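Local coordinates for cysteine desulfurase (Elizabethkingia anophelis NUHP1, PDB 5VPR), which probably removes sulfur from L-cysteine to give L-alanine, using covalently bound pyridoxal 5'-phosphate, and passes the sulfur to a carrier, at residues 114-119 / 170-175; 161-166 / 190-195. All coordinates share one frame; numbering follows the deposited sequence.

Contact 1: 114-119 / 170-175; sequences DLIKKD and KTKLVS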
loop_
_atom_site.group_PDB
_atom_site.type_symbol
_atom_site.label_atom_id
_atom_site.label_comp_id
_atom_site.label_asym_id
_atom_site.label_seq_id
_atom_site.Cartn_x
_atom_site.Cartn_y
_atom_site.Cartn_z
ATOM N N ASP A 114 23.320 9.279 10.055
ATOM C CA ASP A 114 24.776 9.239 10.099
ATOM C C ASP A 114 25.421 9.229 8.718
ATOM O O ASP A 114 26.592 9.600 8.599
ATOM C CB ASP A 114 25.247 8.016 10.894
ATOM C CG ASP A 114 25.280 8.266 12.399
ATOM O OD1 ASP A 114 25.076 9.427 12.824
ATOM O OD2 ASP A 114 25.514 7.299 13.158
ATOM N N LEU A 115 24.698 8.827 7.676
ATOM C CA LEU A 115 25.268 8.776 6.335
ATOM C C LEU A 115 25.024 10.048 5.527
ATOM O O LEU A 115 25.390 10.092 4.350
ATOM C CB LEU A 115 24.711 7.569 5.572
ATOM C CG LEU A 115 24.884 6.192 6.224
ATOM C CD1 LEU A 115 24.032 5.153 5.497
ATOM C CD2 LEU A 115 26.334 5.770 6.237
ATOM N N ILE A 116 24.430 11.081 6.119
ATOM C CA ILE A 116 24.087 12.306 5.402
ATOM C C ILE A 116 24.875 13.456 6.007
ATOM O O ILE A 116 24.749 13.731 7.206
ATOM C CB ILE A 116 22.583 12.601 5.462
ATOM C CG1 ILE A 116 21.789 11.359 5.082
ATOM C CG2 ILE A 116 22.255 13.758 4.539
ATOM C CD1 ILE A 116 22.131 10.835 3.730
ATOM N N LYS A 117 25.664 14.142 5.172
ATOM C CA LYS A 117 26.537 15.227 5.591
ATOM C C LYS A 117 25.928 16.582 5.211
ATOM O O LYS A 117 24.802 16.671 4.711
ATOM C CB LYS A 117 27.934 15.035 4.990
ATOM N N LYS A 118 26.712 17.648 5.396
ATOM C CA LYS A 118 26.178 18.999 5.567
ATOM C C LYS A 118 25.513 19.580 4.324
ATOM O O LYS A 118 24.795 20.577 4.445
ATOM C CB LYS A 118 27.293 19.945 6.021
ATOM N N ASP A 119 25.740 19.024 3.136
ATOM C CA ASP A 119 25.081 19.589 1.961
ATOM C C ASP A 119 24.664 18.509 0.972
ATOM O O ASP A 119 24.580 18.766 -0.236
ATOM C CB ASP A 119 25.968 20.628 1.271
ATOM C CG ASP A 119 25.517 22.057 1.546
ATOM O OD1 ASP A 119 24.294 22.316 1.509
ATOM O OD2 ASP A 119 26.381 22.922 1.801
ATOM N N LYS A 170 25.815 14.497 -4.818
ATOM C CA LYS A 170 25.164 14.946 -3.596
ATOM C C LYS A 170 23.952 14.100 -3.223
ATOM O O LYS A 170 23.562 14.088 -2.049
ATOM C CB LYS A 170 24.749 16.411 -3.744
ATOM C CG LYS A 170 25.921 17.374 -3.868
ATOM C CD LYS A 170 26.687 17.437 -2.557
ATOM C CE LYS A 170 27.795 18.480 -2.606
ATOM N NZ LYS A 170 28.525 18.559 -1.310
ATOM N N THR A 171 23.351 13.394 -4.183
ATOM C CA THR A 171 22.102 12.672 -3.937
ATOM C C THR A 171 22.371 11.414 -3.124
ATOM O O THR A 171 23.022 10.483 -3.610
ATOM C CB THR A 171 21.421 12.282 -5.245
ATOM O OG1 THR A 171 21.473 13.365 -6.188
ATOM C CG2 THR A 171 19.973 11.891 -4.954
ATOM N N LYS A 172 21.832 11.353 -1.907
ATOM C CA LYS A 172 22.069 10.204 -1.051
ATOM C C LYS A 172 20.865 9.294 -0.891
ATOM O O LYS A 172 21.041 8.115 -0.561
ATOM C CB LYS A 172 22.537 10.665 0.333
ATOM C CG LYS A 172 23.854 11.426 0.300
ATOM C CD LYS A 172 24.907 10.650 -0.494
ATOM C CE LYS A 172 26.184 11.452 -0.707
ATOM N NZ LYS A 172 26.916 11.671 0.565
ATOM N N LEU A 173 19.654 9.800 -1.113
ATOM C CA LEU A 173 18.466 8.981 -0.968
ATOM C C LEU A 173 17.365 9.536 -1.854
ATOM O O LEU A 173 17.149 10.750 -1.914
ATOM C CB LEU A 173 17.992 8.910 0.487
ATOM C CG LEU A 173 16.872 7.876 0.647
ATOM C CD1 LEU A 173 17.172 6.861 1.714
ATOM C CD2 LEU A 173 15.548 8.559 0.922
ATOM N N VAL A 174 16.694 8.634 -2.554
ATOM C CA VAL A 174 15.544 8.953 -3.385
ATOM C C VAL A 174 14.405 8.081 -2.895
ATOM O O VAL A 174 14.562 6.860 -2.778
ATOM C CB VAL A 174 15.815 8.703 -4.882
ATOM C CG1 VAL A 174 14.549 8.991 -5.712
ATOM C CG2 VAL A 174 17.004 9.539 -5.362
ATOM N N SER A 175 13.276 8.701 -2.591
ATOM C CA SER A 175 12.121 7.977 -2.075
ATOM C C SER A 175 10.913 8.270 -2.951
ATOM O O SER A 175 10.533 9.433 -3.120
ATOM C CB SER A 175 11.828 8.358 -0.628
ATOM O OG SER A 175 10.644 7.701 -0.212
#
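Ile-116 and Lys-172 run past each other in opposite directions, so the meeting is between the tip of the isoleucine and the root of the lysine. The terminal methyl CD1 of Ile-116 lies 3.4 Å from CB of Lys-172, tighter than usual van der Waals contact, and 3.9 Å from its CG. Ile-116 reaches this place through its longer branch: CG1 stands beside the backbone N (chi1 -49°), and CD1 is carried toward the strand although the CB bond itself is not aimed there. Ile-116 also packs on Thr-143 and Ala-145 and is buried.

Lys-172 points its CB at the loop and then turns twice, at chi2 (-50°) and again at chi4. Its ammonium ends 4.4 Å from Leu-115 O, too far for a bond; its salt bridge is with Asp-120, whose OD2 also accepts a hydrogen bond from the backbone N of Lys-117.

At the other end of the contact Lys-170 lays its methylenes along the backbone carbonyl oxygen of Asp-119. CD comes 3.4 Å from Asp-119 O, whereas NZ is 4.1 Å from that same oxygen. The Asp-119 carboxylate turns away, leaving OD2 5.8 Å from Lys-170 NZ.

The segments join the loop between helix 101-111 and strand 121-125 to the start of strand 171-177 in the large mixed sheet of this aminotransferase-like fold. No hydrogen bond spans them directly: the contact is made by methyl-methylene packing at Ile-116 and by lysine methylenes resting against the Asp-119 carbonyl oxygen, Asp-120 links Lys-172 to the Lys-117 backbone, and the opposite charges of Asp-119 and Lys-170 could add only a weak longer-range attraction.

Contact 2: 161-166 / 190-195; sequences DVLDEW and DEIIRK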
loop_
_atom_site.group_PDB
_atom_site.type_symbol
_atom_site.label_atom_id
_atom_site.label_comp_id
_atom_site.label_asym_id
_atom_site.label_seq_id
_atom_site.Cartn_x
_atom_site.Cartn_y
_atom_site.Cartn_z
ATOM N N ASP A 161 11.570 13.665 -15.316
ATOM C CA ASP A 161 12.732 14.145 -16.052
ATOM C C ASP A 161 13.497 15.225 -15.292
ATOM O O ASP A 161 14.623 15.558 -15.679
ATOM C CB ASP A 161 12.304 14.644 -17.436
ATOM C CG ASP A 161 11.989 13.499 -18.402
ATOM O OD1 ASP A 161 12.545 12.390 -18.214
ATOM O OD2 ASP A 161 11.192 13.710 -19.348
ATOM N N VAL A 162 12.939 15.745 -14.198
ATOM C CA VAL A 162 13.708 16.647 -13.351
ATOM C C VAL A 162 14.919 15.935 -12.745
ATOM O O VAL A 162 15.936 16.575 -12.442
ATOM C CB VAL A 162 12.791 17.258 -12.274
ATOM C CG1 VAL A 162 12.672 16.352 -11.052
ATOM C CG2 VAL A 162 13.285 18.629 -11.892
ATOM N N LEU A 163 14.848 14.608 -12.581
ATOM C CA LEU A 163 15.983 13.860 -12.042
ATOM C C LEU A 163 17.220 14.013 -12.916
ATOM O O LEU A 163 18.343 13.966 -12.409
ATOM C CB LEU A 163 15.620 12.382 -11.893
ATOM C CG LEU A 163 14.433 12.074 -10.969
ATOM C CD1 LEU A 163 14.134 10.581 -10.909
ATOM C CD2 LEU A 163 14.714 12.615 -9.591
ATOM N N ASP A 164 17.029 14.214 -14.223
ATOM C CA ASP A 164 18.156 14.380 -15.136
ATOM C C ASP A 164 19.039 15.557 -14.743
ATOM O O ASP A 164 20.250 15.530 -14.993
ATOM C CB ASP A 164 17.648 14.549 -16.569
ATOM C CG ASP A 164 17.108 13.256 -17.159
ATOM O OD1 ASP A 164 17.228 12.197 -16.499
ATOM O OD2 ASP A 164 16.563 13.297 -18.284
ATOM N N GLU A 165 18.466 16.586 -14.116
ATOM C CA GLU A 165 19.236 17.731 -13.640
ATOM C C GLU A 165 19.589 17.657 -12.156
ATOM O O GLU A 165 20.645 18.166 -11.761
ATOM C CB GLU A 165 18.469 19.032 -13.915
ATOM N N TRP A 166 18.749 17.021 -11.327
ATOM C CA TRP A 166 18.966 17.010 -9.880
ATOM C C TRP A 166 19.975 15.960 -9.418
ATOM O O TRP A 166 20.681 16.184 -8.429
ATOM C CB TRP A 166 17.652 16.758 -9.143
ATOM C CG TRP A 166 16.663 17.862 -9.225
ATOM C CD1 TRP A 166 16.813 19.060 -9.859
ATOM C CD2 TRP A 166 15.354 17.873 -8.646
ATOM N NE1 TRP A 166 15.671 19.816 -9.715
ATOM C CE2 TRP A 166 14.765 19.111 -8.966
ATOM C CE3 TRP A 166 14.624 16.957 -7.883
ATOM C CZ2 TRP A 166 13.478 19.452 -8.556
ATOM C CZ3 TRP A 166 13.344 17.298 -7.476
ATOM C CH2 TRP A 166 12.789 18.535 -7.813
ATOM N N ASP A 190 10.505 1.665 -12.635
ATOM C CA ASP A 190 11.678 1.056 -13.271
ATOM C C ASP A 190 12.509 2.097 -14.010
ATOM O O ASP A 190 13.747 2.047 -13.995
ATOM C CB ASP A 190 11.257 -0.056 -14.230
ATOM C CG ASP A 190 10.743 -1.284 -13.505
ATOM O OD1 ASP A 190 10.938 -1.374 -12.269
ATOM O OD2 ASP A 190 10.141 -2.158 -14.167
ATOM N N GLU A 191 11.842 3.043 -14.663
ATOM C CA GLU A 191 12.548 4.140 -15.314
ATOM C C GLU A 191 13.232 5.041 -14.290
ATOM O O GLU A 191 14.370 5.476 -14.499
ATOM C CB GLU A 191 11.559 4.939 -16.154
ATOM C CG GLU A 191 12.184 5.960 -17.060
ATOM C CD GLU A 191 11.126 6.739 -17.790
ATOM O OE1 GLU A 191 11.418 7.852 -18.280
ATOM O OE2 GLU A 191 9.984 6.229 -17.845
ATOM N N ILE A 192 12.554 5.322 -13.171
ATOM C CA ILE A 192 13.140 6.163 -12.125
ATOM C C ILE A 192 14.400 5.514 -11.554
ATOM O O ILE A 192 15.450 6.155 -11.435
ATOM C CB ILE A 192 12.108 6.438 -11.013
ATOM C CG1 ILE A 192 10.950 7.292 -11.536
ATOM C CG2 ILE A 192 12.780 7.083 -9.791
ATOM C CD1 ILE A 192 9.790 7.439 -10.519
ATOM N N ILE A 193 14.310 4.231 -11.186
ATOM C CA ILE A 193 15.450 3.522 -10.608
ATOM C C ILE A 193 16.614 3.484 -11.592
ATOM O O ILE A 193 17.764 3.739 -11.222
ATOM C CB ILE A 193 15.028 2.111 -10.171
ATOM C CG1 ILE A 193 14.129 2.197 -8.929
ATOM C CG2 ILE A 193 16.245 1.261 -9.840
ATOM C CD1 ILE A 193 13.594 0.861 -8.497
ATOM N N ARG A 194 16.330 3.194 -12.864
ATOM C CA ARG A 194 17.374 3.227 -13.881
ATOM C C ARG A 194 18.065 4.587 -13.910
ATOM O O ARG A 194 19.299 4.664 -13.944
ATOM C CB ARG A 194 16.780 2.888 -15.253
ATOM C CG ARG A 194 17.629 1.943 -16.065
ATOM C CD ARG A 194 17.035 1.676 -17.454
ATOM N NE ARG A 194 15.606 1.384 -17.379
ATOM C CZ ARG A 194 14.662 2.170 -17.884
ATOM N NH1 ARG A 194 15.008 3.283 -18.520
ATOM N NH2 ARG A 194 13.380 1.837 -17.765
ATOM N N LYS A 195 17.285 5.677 -13.896
ATOM C CA LYS A 195 17.889 7.008 -13.859
ATOM C C LYS A 195 18.713 7.217 -12.596
ATOM O O LYS A 195 19.825 7.757 -12.659
ATOM C CB LYS A 195 16.829 8.100 -13.956
ATOM C CG LYS A 195 16.135 8.256 -15.297
ATOM C CD LYS A 195 14.915 9.182 -15.130
ATOM C CE LYS A 195 14.218 9.487 -16.461
ATOM N NZ LYS A 195 15.188 9.957 -17.489
#
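Lys-195 reaches from helix 189-199 to Asp-164 on helix 163-166 and to Asp-161, three residues earlier, forming a three-residue salt-bridge network. Its stronger arm is a hydrogen-bonded salt bridge from NZ to OD1 of Asp-164, at 3.2 Å. The ammonium approaches this oxygen on the syn side, 18° out of the carboxylate plane. The second arm is long, with Asp-161 OD1 3.7 Å from Lys-195 NZ. Extended through chi3, the lysine bends only at its last torsion (chi4 -51°), which sets NZ between the two acids.

These helices belong to the alpha/beta layering of the PLP-dependent aminotransferase fold, one preceding strand 171-177 and the other following it. Asp-161 OD1 also has Glu-191 OE1 4.7 Å away; the positive Lys-195 probably offsets the repulsion between these like charges.

Inward from the ion pairs the contact becomes apolar. Leu-163, which also packs on Ile-123 of strand 121-125, directs its CB toward helix 189-199, and Ile-192 meets it through its short branch. Ile-160, just ahead of Asp-161, touches Glu-191, Ile-192 and Lys-195 and so extends this packing. The charged groups thus lie toward the solvent side, while Leu-163 and Ile-192 are buried. Their one close approach is between methyls, Leu-163 CD1 to Ile-192 CG2 at 3.9 Å.

In the fold
From the N terminus, the chain leaves helix 101-111 through 114-119 and enters strand 121-125. It then passes helix 134-142 and edge strand 146-150 before 161-166 and strand 171-177, where contact 1 closes its loop 51 residues on. Contact 2 opens inside that loop, at 161-166, and closes beyond it at 190-195, 24 residues later, so the two cross rather than nest. Contact 1 fastens a loop to the start of strand 171-177; contact 2 pairs the helices on either side of that strand in sequence. Their centres lie about 17 Å apart, yet they touch where Thr-171 OG1 packs 3.7 Å from Trp-166 O.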